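Local coordinates for putative large adhesion protein (Lap) involved in biofilm formation (PDB 6M8M) that probably serves bacterial adhesion in biofilm formation, through a PA14 domain that binds glucose by way of a calcium ion, at residues A[52-64]-A[173-185]. Numbering follows the deposited sequence.
Sequences GNLSNVAQVKAFI and HSVEIVYWDQGGA. With CA (calcium ion), chain E; CA (calcium ion), chain D; BGC (beta-D-glucopyranose), chain B.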
loop_
_atom_site.group_PDB
_atom_site.type_symbol
_atom_site.label_atom_id
_atom_site.label_comp_id
_atom_site.label_asym_id
_atom_site.label_seq_id
_atom_site.Cartn_x
_atom_site.Cartn_y
_atom_site.Cartn_z
ATOM N N GLY A 52 12.632 -13.744 9.578
ATOM C CA GLY A 52 11.458 -14.136 10.320
ATOM C C GLY A 52 10.176 -13.606 9.705
ATOM O O GLY A 52 10.157 -12.901 8.690
ATOM N N ASN A 53 9.069 -13.968 10.343
ATOM C CA ASN A 53 7.761 -13.512 9.899
ATOM C C ASN A 53 7.735 -11.996 9.765
ATOM O O ASN A 53 8.313 -11.282 10.581
ATOM C CB ASN A 53 6.726 -13.948 10.932
ATOM C CG ASN A 53 5.316 -13.774 10.441
ATOM O OD1 ASN A 53 5.056 -13.794 9.237
ATOM N ND2 ASN A 53 4.392 -13.603 11.365
ATOM N N LEU A 54 7.069 -11.497 8.733
ATOM C CA LEU A 54 6.857 -10.060 8.638
ATOM C C LEU A 54 5.913 -9.627 9.745
ATOM O O LEU A 54 4.841 -10.208 9.924
ATOM C CB LEU A 54 6.268 -9.681 7.289
ATOM C CG LEU A 54 7.203 -9.921 6.105
ATOM C CD1 LEU A 54 6.521 -9.411 4.832
ATOM C CD2 LEU A 54 8.559 -9.259 6.274
ATOM N N SER A 55 6.299 -8.601 10.486
ATOM C CA SER A 55 5.446 -8.158 11.581
ATOM C C SER A 55 5.551 -6.681 11.927
ATOM O O SER A 55 4.796 -6.244 12.799
ATOM C CB SER A 55 5.719 -8.974 12.838
ATOM O OG SER A 55 7.008 -8.659 13.315
ATOM N N ASN A 56 6.429 -5.893 11.311
ATOM C CA ASN A 56 6.487 -4.478 11.649
ATOM C C ASN A 56 7.025 -3.667 10.482
ATOM O O ASN A 56 7.668 -4.188 9.565
ATOM C CB ASN A 56 7.256 -4.196 12.951
ATOM C CG ASN A 56 8.704 -4.574 12.867
ATOM O OD1 ASN A 56 9.517 -3.866 12.281
ATOM N ND2 ASN A 56 9.058 -5.691 13.499
ATOM N N VAL A 57 6.733 -2.372 10.540
ATOM C CA VAL A 57 7.038 -1.459 9.447
ATOM C C VAL A 57 8.539 -1.354 9.207
ATOM O O VAL A 57 8.993 -1.350 8.055
ATOM C CB VAL A 57 6.427 -0.070 9.719
ATOM C CG1 VAL A 57 6.926 0.951 8.696
ATOM C CG2 VAL A 57 4.907 -0.119 9.715
ATOM N N ALA A 58 9.330 -1.217 10.278
ATOM C CA ALA A 58 10.766 -1.038 10.074
ATOM C C ALA A 58 11.371 -2.244 9.370
ATOM O O ALA A 58 12.231 -2.100 8.496
ATOM C CB ALA A 58 11.466 -0.790 11.411
ATOM N N GLN A 59 10.933 -3.439 9.742
ATOM C CA GLN A 59 11.411 -4.661 9.106
ATOM C C GLN A 59 11.039 -4.696 7.629
ATOM O O GLN A 59 11.855 -5.057 6.767
ATOM C CB GLN A 59 10.788 -5.842 9.847
ATOM C CG GLN A 59 11.021 -7.198 9.260
ATOM C CD GLN A 59 10.102 -8.244 9.858
ATOM O OE1 GLN A 59 9.054 -7.923 10.424
ATOM N NE2 GLN A 59 10.483 -9.496 9.737
ATOM N N VAL A 60 9.796 -4.330 7.318
ATOM C CA VAL A 60 9.329 -4.305 5.936
ATOM C C VAL A 60 10.106 -3.276 5.127
ATOM O O VAL A 60 10.547 -3.544 4.004
ATOM C CB VAL A 60 7.808 -4.070 5.921
ATOM C CG1 VAL A 60 7.304 -3.655 4.552
ATOM C CG2 VAL A 60 7.087 -5.321 6.412
ATOM N N LYS A 61 10.281 -2.079 5.682
ATOM C CA LYS A 61 11.037 -1.047 4.986
ATOM C C LYS A 61 12.471 -1.482 4.731
ATOM O O LYS A 61 13.055 -1.136 3.697
ATOM C CB LYS A 61 11.018 0.257 5.767
ATOM C CG LYS A 61 9.692 0.968 5.680
ATOM C CD LYS A 61 9.751 2.354 6.274
ATOM C CE LYS A 61 8.431 3.102 6.094
ATOM N NZ LYS A 61 8.200 3.572 4.697
ATOM N N ALA A 62 13.073 -2.206 5.672
ATOM C CA ALA A 62 14.447 -2.658 5.477
ATOM C C ALA A 62 14.531 -3.649 4.333
ATOM O O ALA A 62 15.496 -3.631 3.559
ATOM C CB ALA A 62 14.994 -3.281 6.761
ATOM N N PHE A 63 13.552 -4.544 4.221
ATOM C CA PHE A 63 13.566 -5.481 3.106
ATOM C C PHE A 63 13.389 -4.742 1.781
ATOM O O PHE A 63 14.116 -4.994 0.802
ATOM C CB PHE A 63 12.482 -6.543 3.268
ATOM C CG PHE A 63 12.626 -7.674 2.300
ATOM C CD1 PHE A 63 13.554 -8.679 2.523
ATOM C CD2 PHE A 63 11.859 -7.728 1.150
ATOM C CE1 PHE A 63 13.712 -9.711 1.622
ATOM C CE2 PHE A 63 11.999 -8.780 0.254
ATOM C CZ PHE A 63 12.933 -9.758 0.486
ATOM N N ILE A 64 12.436 -3.810 1.731
ATOM C CA ILE A 64 12.231 -3.031 0.511
ATOM C C ILE A 64 13.522 -2.336 0.102
ATOM O O ILE A 64 13.913 -2.357 -1.071
ATOM C CB ILE A 64 11.106 -2.004 0.718
ATOM C CG1 ILE A 64 9.742 -2.678 0.851
ATOM C CG2 ILE A 64 11.118 -0.976 -0.401
ATOM C CD1 ILE A 64 8.664 -1.744 1.354
ATOM N N HIS A 173 3.614 16.958 -3.216
ATOM C CA HIS A 173 3.318 16.369 -1.914
ATOM C C HIS A 173 3.434 14.862 -2.056
ATOM O O HIS A 173 2.515 14.191 -2.531
ATOM C CB HIS A 173 1.941 16.810 -1.453
ATOM C CG HIS A 173 1.837 18.290 -1.284
ATOM N ND1 HIS A 173 2.542 18.963 -0.317
ATOM C CD2 HIS A 173 1.147 19.226 -1.975
ATOM C CE1 HIS A 173 2.281 20.257 -0.405
ATOM N NE2 HIS A 173 1.433 20.441 -1.399
ATOM N N SER A 174 4.561 14.331 -1.626
ATOM C CA SER A 174 4.830 12.920 -1.800
ATOM C C SER A 174 3.943 12.091 -0.886
ATOM O O SER A 174 3.612 12.492 0.233
ATOM C CB SER A 174 6.289 12.637 -1.467
ATOM O OG SER A 174 6.526 12.855 -0.080
ATOM N N VAL A 175 3.540 10.932 -1.379
ATOM C CA VAL A 175 2.862 9.921 -0.585
ATOM C C VAL A 175 3.577 8.596 -0.795
ATOM O O VAL A 175 3.942 8.245 -1.923
ATOM C CB VAL A 175 1.354 9.851 -0.912
ATOM C CG1 VAL A 175 1.084 9.531 -2.387
ATOM C CG2 VAL A 175 0.663 8.850 0.003
ATOM N N GLU A 176 3.838 7.900 0.307
ATOM C CA GLU A 176 4.493 6.599 0.286
ATOM C C GLU A 176 3.722 5.673 1.199
ATOM O O GLU A 176 3.507 5.995 2.374
ATOM C CB GLU A 176 5.945 6.679 0.737
ATOM C CG GLU A 176 6.606 5.310 0.816
ATOM C CD GLU A 176 8.107 5.367 1.006
ATOM O OE1 GLU A 176 8.753 6.261 0.418
ATOM O OE2 GLU A 176 8.642 4.503 1.739
ATOM N N ILE A 177 3.300 4.541 0.658
ATOM C CA ILE A 177 2.542 3.531 1.385
ATOM C C ILE A 177 3.334 2.244 1.350
ATOM O O ILE A 177 3.762 1.813 0.270
ATOM C CB ILE A 177 1.169 3.311 0.731
ATOM C CG1 ILE A 177 0.367 4.612 0.742
ATOM C CG2 ILE A 177 0.412 2.175 1.402
ATOM C CD1 ILE A 177 -0.678 4.681 -0.320
ATOM N N VAL A 178 3.507 1.619 2.507
ATOM C CA VAL A 178 3.999 0.246 2.554
ATOM C C VAL A 178 2.940 -0.593 3.256
ATOM O O VAL A 178 2.249 -0.116 4.166
ATOM C CB VAL A 178 5.383 0.096 3.212
ATOM C CG1 VAL A 178 6.429 0.917 2.464
ATOM C CG2 VAL A 178 5.334 0.456 4.671
ATOM N N TYR A 179 2.818 -1.841 2.833
ATOM C CA TYR A 179 1.772 -2.758 3.273
ATOM C C TYR A 179 2.368 -4.154 3.218
ATOM O O TYR A 179 3.203 -4.438 2.346
ATOM C CB TYR A 179 0.508 -2.654 2.358
ATOM C CG TYR A 179 -0.311 -3.911 2.379
ATOM C CD1 TYR A 179 -1.237 -4.155 3.379
ATOM C CD2 TYR A 179 -0.087 -4.904 1.442
ATOM C CE1 TYR A 179 -1.938 -5.348 3.433
ATOM C CE2 TYR A 179 -0.767 -6.096 1.489
ATOM C CZ TYR A 179 -1.680 -6.323 2.491
ATOM O OH TYR A 179 -2.301 -7.535 2.518
ATOM N N TRP A 180 1.936 -5.039 4.117
ATOM C CA TRP A 180 2.366 -6.427 4.015
ATOM C C TRP A 180 1.282 -7.404 4.417
ATOM O O TRP A 180 0.344 -7.084 5.161
ATOM C CB TRP A 180 3.621 -6.688 4.845
ATOM C CG TRP A 180 3.424 -6.703 6.330
ATOM C CD1 TRP A 180 3.178 -7.783 7.105
ATOM C CD2 TRP A 180 3.497 -5.583 7.216
ATOM N NE1 TRP A 180 3.084 -7.415 8.421
ATOM C CE2 TRP A 180 3.279 -6.068 8.518
ATOM C CE3 TRP A 180 3.721 -4.211 7.033
ATOM C CZ2 TRP A 180 3.300 -5.239 9.641
ATOM C CZ3 TRP A 180 3.743 -3.388 8.148
ATOM C CH2 TRP A 180 3.531 -3.907 9.436
ATOM N N ASP A 181 1.464 -8.620 3.904
ATOM C CA ASP A 181 0.757 -9.803 4.355
ATOM C C ASP A 181 1.771 -10.770 4.955
ATOM O O ASP A 181 2.720 -11.182 4.274
ATOM C CB ASP A 181 0.020 -10.493 3.202
ATOM C CG ASP A 181 -0.618 -11.786 3.647
ATOM O OD1 ASP A 181 -1.142 -11.795 4.774
ATOM O OD2 ASP A 181 -0.569 -12.786 2.895
ATOM N N GLN A 182 1.577 -11.126 6.226
ATOM C CA GLN A 182 2.383 -12.154 6.875
ATOM C C GLN A 182 1.950 -13.556 6.487
ATOM O O GLN A 182 2.680 -14.520 6.766
ATOM C CB GLN A 182 2.299 -12.015 8.403
ATOM C CG GLN A 182 0.940 -12.298 9.024
ATOM C CD GLN A 182 0.822 -13.628 9.753
ATOM O OE1 GLN A 182 1.802 -14.237 10.209
ATOM N NE2 GLN A 182 -0.408 -14.076 9.892
ATOM N N GLY A 183 0.794 -13.696 5.857
ATOM C CA GLY A 183 0.221 -14.978 5.501
ATOM C C GLY A 183 -1.260 -14.982 5.812
ATOM O O GLY A 183 -1.776 -14.144 6.548
ATOM N N GLY A 184 -1.949 -15.951 5.255
ATOM C CA GLY A 184 -3.376 -16.140 5.529
ATOM C C GLY A 184 -4.235 -15.320 4.576
ATOM O O GLY A 184 -4.119 -15.451 3.358
ATOM N N ALA A 185 -5.093 -14.484 5.128
ATOM C CA ALA A 185 -5.889 -13.563 4.327
ATOM C C ALA A 185 -5.096 -12.281 4.092
ATOM O O ALA A 185 -4.163 -11.961 4.831
ATOM C CB ALA A 185 -7.219 -13.261 5.009
HETATM CA CA CA E . -2.614 -11.894 6.550
HETATM CA CA CA D . 4.802 -15.253 7.428
HETATM C C2 BGC B . -4.465 -13.425 8.949
HETATM C C3 BGC B . -5.771 -13.627 9.645
HETATM C C4 BGC B . -5.562 -13.913 11.112
HETATM C C5 BGC B . -4.727 -12.810 11.747
HETATM C C6 BGC B . -4.429 -13.029 13.197
HETATM C C1 BGC B . -3.672 -12.328 9.637
HETATM O O1 BGC B . -2.457 -12.182 9.043
HETATM O O2 BGC B . -4.605 -13.033 7.576
HETATM O O3 BGC B . -6.502 -14.707 9.025
HETATM O O4 BGC B . -6.819 -13.929 11.786
HETATM O O5 BGC B . -3.447 -12.691 11.046
HETATM O O6 BGC B . -3.758 -14.244 13.411
HETATM O O HOH W 1 5.327 4.454 4.352
HETATM O O HOH W 2 3.369 -16.184 9.202
#
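In this PA14 sugar-binding domain, the calcium-dependent glucose site is joined to a helix packed across a strand of the beta-sandwich, and the loop leading into the helix meets the loop that follows the strand through Asn-53 and Gln-182. Asn-53 ND2 donates to Gln-182 OE1 at 2.9 Å, the two amide planes standing 64° apart. Asn-53 OD1 and the backbone O of Gln-182 bind one calcium ion, whose shell Gln-47 and Asp-113 help to complete; a water on that calcium also donates to Gln-182 OE1. The bend at chi2 (105°) swings the Gln-182 amide between Asn-53 and the sugar, with NE2 donating to O1 of beta-D-glucopyranose at 2.9 Å. One amide therefore links the first calcium site to a glucose that is itself held by O1 and O2 on the second calcium, which Asp-181 OD1 and the backbone O atoms of Gly-183 and Ala-185 also bind.

Behind the site, the Trp-180 indole packs under the turn entering the helix. Val-60 CG2 comes obliquely onto the ring, 3.6 Å from Trp-180 CE3, Leu-54 CB lies 3.6 Å from Trp-180 CD1, and Trp-180 NE1 is hydrogen-bonded to Asn-154. Farther along, Ile-64 CD1 touches Val-178 CG1, and Lys-61 NZ forms a 3.1 Å salt bridge with Glu-176 OE2.

The 57-64 part of helix 57-66 runs at 104° to strand 174-181, while Leu-54, Val-60 and Ile-64 also pack on Ile-115 of strand 113-122, one of its two antiparallel neighbours.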